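Local coordinates for beta-glucoside kinase (Listeria monocytogenes, PDB 4HTL), which catalyses the ATP-dependent phosphorylation of cellobiose to cellobiose-6'-phosphate and may also regulate transcription of the cellobiose-PTS operon, at residues A[165-168]-A[169-173]; A[179-182]-A[183-187]. All blocks are in the same frame, centred on the assembly; numbering follows the deposited sequence.

Overall arrangement
Both contacts are local, between residues close together in one continuous stretch, and they follow one another along the chain of this ROK-family kinase, their centres about 17 Å apart and without touching. Interaction 1 is a surface turn in the loop after strand 144-145; it ends at Thr173, the N-cap of helix 174-177, and Pro169 and Thr173 also pack on the second subunit. Interaction 2 is the first turns of helix 180-191, partly buried against helix 212-236 and touched by no other chain. The chemistry follows the setting: at 165-173 the backbone bends round the Tyr172 ring and the Arg168 guanidinium lies across the Lys171 chain, whereas regular backbone bonds and a threonine cap dominate at 179-187.

Interaction 1 of 2, residues A[165-168]-A[169-173]; sequences GAFR and PGKYT
Gly165 lays its backbone N over the centre of the Tyr172 ring, 3.3 Å from Tyr172 CZ, where a loop winds into the 3-10 turn 169-171. After Ala166 the chain bends round the end of that ring, and Phe167 N hydrogen-bonds to Tyr172 OH at 3.2 Å, with an N-H...O angle of 150°. The same hydroxyl lies in the plane of the Phe167 ring, at the edge near CD2, while Phe167 CB rests 3.7 Å from Lys171 CD. Arg168 O accepts the first of the turn's backbone bonds, from Lys171 N at 3.1 Å. With CG lodged between its backbone N and carbonyl carbon (chi1 66°), Arg168 sends an extended chain across Lys171 at about a right angle, and Lys171 CG sits over one face of the guanidinium, 3.8 Å from Arg168 CZ. The two positive ends do not touch; Arg168 NH1 has its salt bridge with Glu176, which ties the turn to helix 174-177. Water 1, at the guanidinium edge, accepts from Gly170 N and weakly from Arg168 NH1. Next to the helix start, Gly170 O takes two donors, Thr173 N at 3.1 Å and Thr173 OG1 at 2.7 Å.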
# COMPACT_ATOMS: atom_id res chain seq x y z
N GLY A 165 -9.32 19.31 -0.03
CA GLY A 165 -10.25 20.42 0.08
C GLY A 165 -11.58 20.03 -0.53
O GLY A 165 -11.92 18.84 -0.53
N ALA A 166 -12.30 21.02 -1.04
CA ALA A 166 -13.68 20.84 -1.55
C ALA A 166 -13.78 20.74 -3.06
O ALA A 166 -14.87 20.48 -3.57
CB ALA A 166 -14.59 21.96 -1.02
N PHE A 167 -12.70 21.01 -3.78
CA PHE A 167 -12.66 20.68 -5.20
C PHE A 167 -12.58 19.15 -5.34
O PHE A 167 -12.50 18.44 -4.34
CB PHE A 167 -11.51 21.37 -5.89
CG PHE A 167 -11.72 22.86 -6.05
CD1 PHE A 167 -12.41 23.37 -7.15
CD2 PHE A 167 -11.21 23.73 -5.13
CE1 PHE A 167 -12.59 24.73 -7.30
CE2 PHE A 167 -11.41 25.10 -5.28
CZ PHE A 167 -12.07 25.58 -6.38
N ARG A 168 -12.70 18.64 -6.55
CA ARG A 168 -12.64 17.19 -6.75
C ARG A 168 -11.33 16.65 -6.14
O ARG A 168 -10.31 17.33 -6.13
CB ARG A 168 -12.79 16.83 -8.22
CG ARG A 168 -11.68 17.29 -9.09
CD ARG A 168 -11.99 17.01 -10.55
NE ARG A 168 -10.96 17.67 -11.33
CZ ARG A 168 -9.70 17.27 -11.36
NH1 ARG A 168 -9.37 16.15 -10.78
NH2 ARG A 168 -8.79 17.94 -12.07
N PRO A 169 -11.39 15.44 -5.57
CA PRO A 169 -10.27 14.94 -4.80
C PRO A 169 -8.97 14.83 -5.56
O PRO A 169 -7.90 15.02 -4.96
CB PRO A 169 -10.75 13.57 -4.30
CG PRO A 169 -12.00 13.29 -5.03
CD PRO A 169 -12.58 14.58 -5.46
N GLY A 170 -9.04 14.57 -6.86
CA GLY A 170 -7.86 14.41 -7.68
C GLY A 170 -6.94 15.61 -7.60
O GLY A 170 -5.71 15.45 -7.73
N LYS A 171 -7.52 16.79 -7.36
CA LYS A 171 -6.74 18.02 -7.33
C LYS A 171 -5.72 18.04 -6.18
O LYS A 171 -4.80 18.83 -6.20
CB LYS A 171 -7.65 19.21 -7.29
CG LYS A 171 -8.31 19.48 -8.65
CD LYS A 171 -9.14 20.76 -8.70
CE LYS A 171 -9.46 21.22 -10.10
NZ LYS A 171 -10.22 22.53 -10.12
N TYR A 172 -5.94 17.20 -5.17
CA TYR A 172 -5.12 17.14 -3.96
C TYR A 172 -4.19 15.91 -3.93
O TYR A 172 -3.51 15.61 -2.88
CB TYR A 172 -6.01 17.19 -2.74
CG TYR A 172 -6.95 18.32 -2.78
CD1 TYR A 172 -6.55 19.61 -2.49
CD2 TYR A 172 -8.28 18.14 -3.23
CE1 TYR A 172 -7.44 20.66 -2.54
CE2 TYR A 172 -9.15 19.21 -3.32
CZ TYR A 172 -8.71 20.47 -3.02
OH TYR A 172 -9.61 21.56 -3.05
N THR A 173 -4.11 15.25 -5.07
CA THR A 173 -3.31 14.02 -5.24
C THR A 173 -2.03 14.28 -6.01
O THR A 173 -1.91 15.26 -6.76
CB THR A 173 -4.11 12.89 -5.91
OG1 THR A 173 -4.33 13.19 -7.30
CG2 THR A 173 -5.40 12.63 -5.19
O HOH W 1 -11.04 13.75 -9.05

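Interaction 2 of 2, residues A[179-182]-A[183-187]; sequences TMLV and LRRQY
Thr179 O accepts from Leu183 N at 3.0 Å, the opening i to i+4 bond of helix 180-191. Thr179 is the N-cap: its OG1 takes the N-H of Val182 at 3.0 Å, giving an amide of the first turn an acceptor, and Thr133 O lies within weak hydrogen-bonding reach of the same hydroxyl. The tight part is at buried Val182, where Gln186 CG presses to 3.2 Å from Val182 O. A looser contact lies on the buried face toward helix 212-236: Leu183 brings CD1 to 4.2 Å from the selenium of Met180, a selenomethionine, and packs on Leu217 and Phe221. Tyr187 continues this face onto Ser214 and Leu217. On the more exposed side few atoms are involved, and one methyl, Leu181 CD1, meets both arginine chains: Arg184 NH1 at 3.6 Å, obliquely to the guanidinium, and Arg185 CG at 4.2 Å. Arg184 NE is held by Ile198 O. Arg185 N and Gln186 N donate to Leu181 O and Val182 O in the regular helical pattern. With CG beside the backbone N (chi1 -68°), the extended Gln186 chain carries its amide alongside Val182, one turn earlier, NE2 3.3 Å from Val182 CG1.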
# COMPACT_ATOMS: atom_id res chain seq x y z
N THR A 179 4.29 16.49 -10.30
CA THR A 179 4.72 15.88 -11.57
C THR A 179 5.54 16.90 -12.32
O THR A 179 5.50 18.12 -12.03
CB THR A 179 3.53 15.44 -12.48
OG1 THR A 179 2.87 16.58 -13.01
CG2 THR A 179 2.49 14.56 -11.69
N MSE A 180 6.26 16.41 -13.33
CA MSE A 180 7.03 17.31 -14.20
C MSE A 180 6.10 18.31 -14.96
O MSE A 180 6.46 19.48 -15.17
CB MSE A 180 7.84 16.50 -15.17
CG MSE A 180 8.90 15.58 -14.47
SE MSE A 180 10.35 16.46 -13.49
CE MSE A 180 11.38 16.90 -15.06
N LEU A 181 4.91 17.84 -15.35
CA LEU A 181 3.89 18.69 -15.96
C LEU A 181 3.41 19.79 -15.01
O LEU A 181 3.33 20.95 -15.41
CB LEU A 181 2.70 17.88 -16.46
CG LEU A 181 1.53 18.67 -17.09
CD1 LEU A 181 1.96 19.61 -18.25
CD2 LEU A 181 0.44 17.67 -17.53
N VAL A 182 3.15 19.44 -13.75
CA VAL A 182 2.71 20.42 -12.78
C VAL A 182 3.81 21.48 -12.61
O VAL A 182 3.51 22.68 -12.51
CB VAL A 182 2.33 19.75 -11.42
CG1 VAL A 182 2.23 20.81 -10.32
CG2 VAL A 182 1.06 18.95 -11.60
N LEU A 183 5.08 21.06 -12.55
CA LEU A 183 6.17 22.01 -12.44
C LEU A 183 6.16 23.04 -13.55
O LEU A 183 6.28 24.26 -13.29
CB LEU A 183 7.52 21.31 -12.42
CG LEU A 183 8.03 20.73 -11.11
CD1 LEU A 183 9.31 19.93 -11.39
CD2 LEU A 183 8.29 21.83 -10.04
N ARG A 184 5.97 22.57 -14.77
CA ARG A 184 5.91 23.47 -15.94
C ARG A 184 4.69 24.39 -15.86
O ARG A 184 4.80 25.59 -16.12
CB ARG A 184 5.95 22.67 -17.25
CG ARG A 184 7.27 21.93 -17.45
CD ARG A 184 7.20 20.99 -18.63
NE ARG A 184 6.76 21.75 -19.80
CZ ARG A 184 5.64 21.56 -20.49
NH1 ARG A 184 4.81 20.55 -20.23
NH2 ARG A 184 5.37 22.36 -21.52
N ARG A 185 3.55 23.83 -15.48
CA ARG A 185 2.33 24.63 -15.29
C ARG A 185 2.52 25.71 -14.24
O ARG A 185 2.13 26.86 -14.45
CB ARG A 185 1.16 23.75 -14.90
CG ARG A 185 0.67 22.95 -16.08
CD ARG A 185 -0.60 22.14 -15.79
NE ARG A 185 -1.62 22.93 -15.09
CZ ARG A 185 -2.19 22.58 -13.94
NH1 ARG A 185 -1.89 21.42 -13.35
NH2 ARG A 185 -3.09 23.38 -13.36
N GLN A 186 3.12 25.36 -13.11
CA GLN A 186 3.35 26.33 -12.08
C GLN A 186 4.31 27.42 -12.55
O GLN A 186 4.10 28.60 -12.27
CB GLN A 186 3.93 25.67 -10.84
CG GLN A 186 2.96 24.75 -10.12
CD GLN A 186 3.59 23.83 -9.07
OE1 GLN A 186 4.81 23.61 -9.08
NE2 GLN A 186 2.75 23.27 -8.16
N TYR A 187 5.40 27.02 -13.20
CA TYR A 187 6.35 28.00 -13.73
C TYR A 187 5.70 28.95 -14.72
O TYR A 187 5.97 30.17 -14.67
CB TYR A 187 7.54 27.29 -14.36
CG TYR A 187 8.75 28.22 -14.51
CD1 TYR A 187 9.44 28.68 -13.39
CD2 TYR A 187 9.20 28.61 -15.76
CE1 TYR A 187 10.51 29.53 -13.51
CE2 TYR A 187 10.29 29.44 -15.89
CZ TYR A 187 10.94 29.90 -14.75
OH TYR A 187 12.03 30.72 -14.87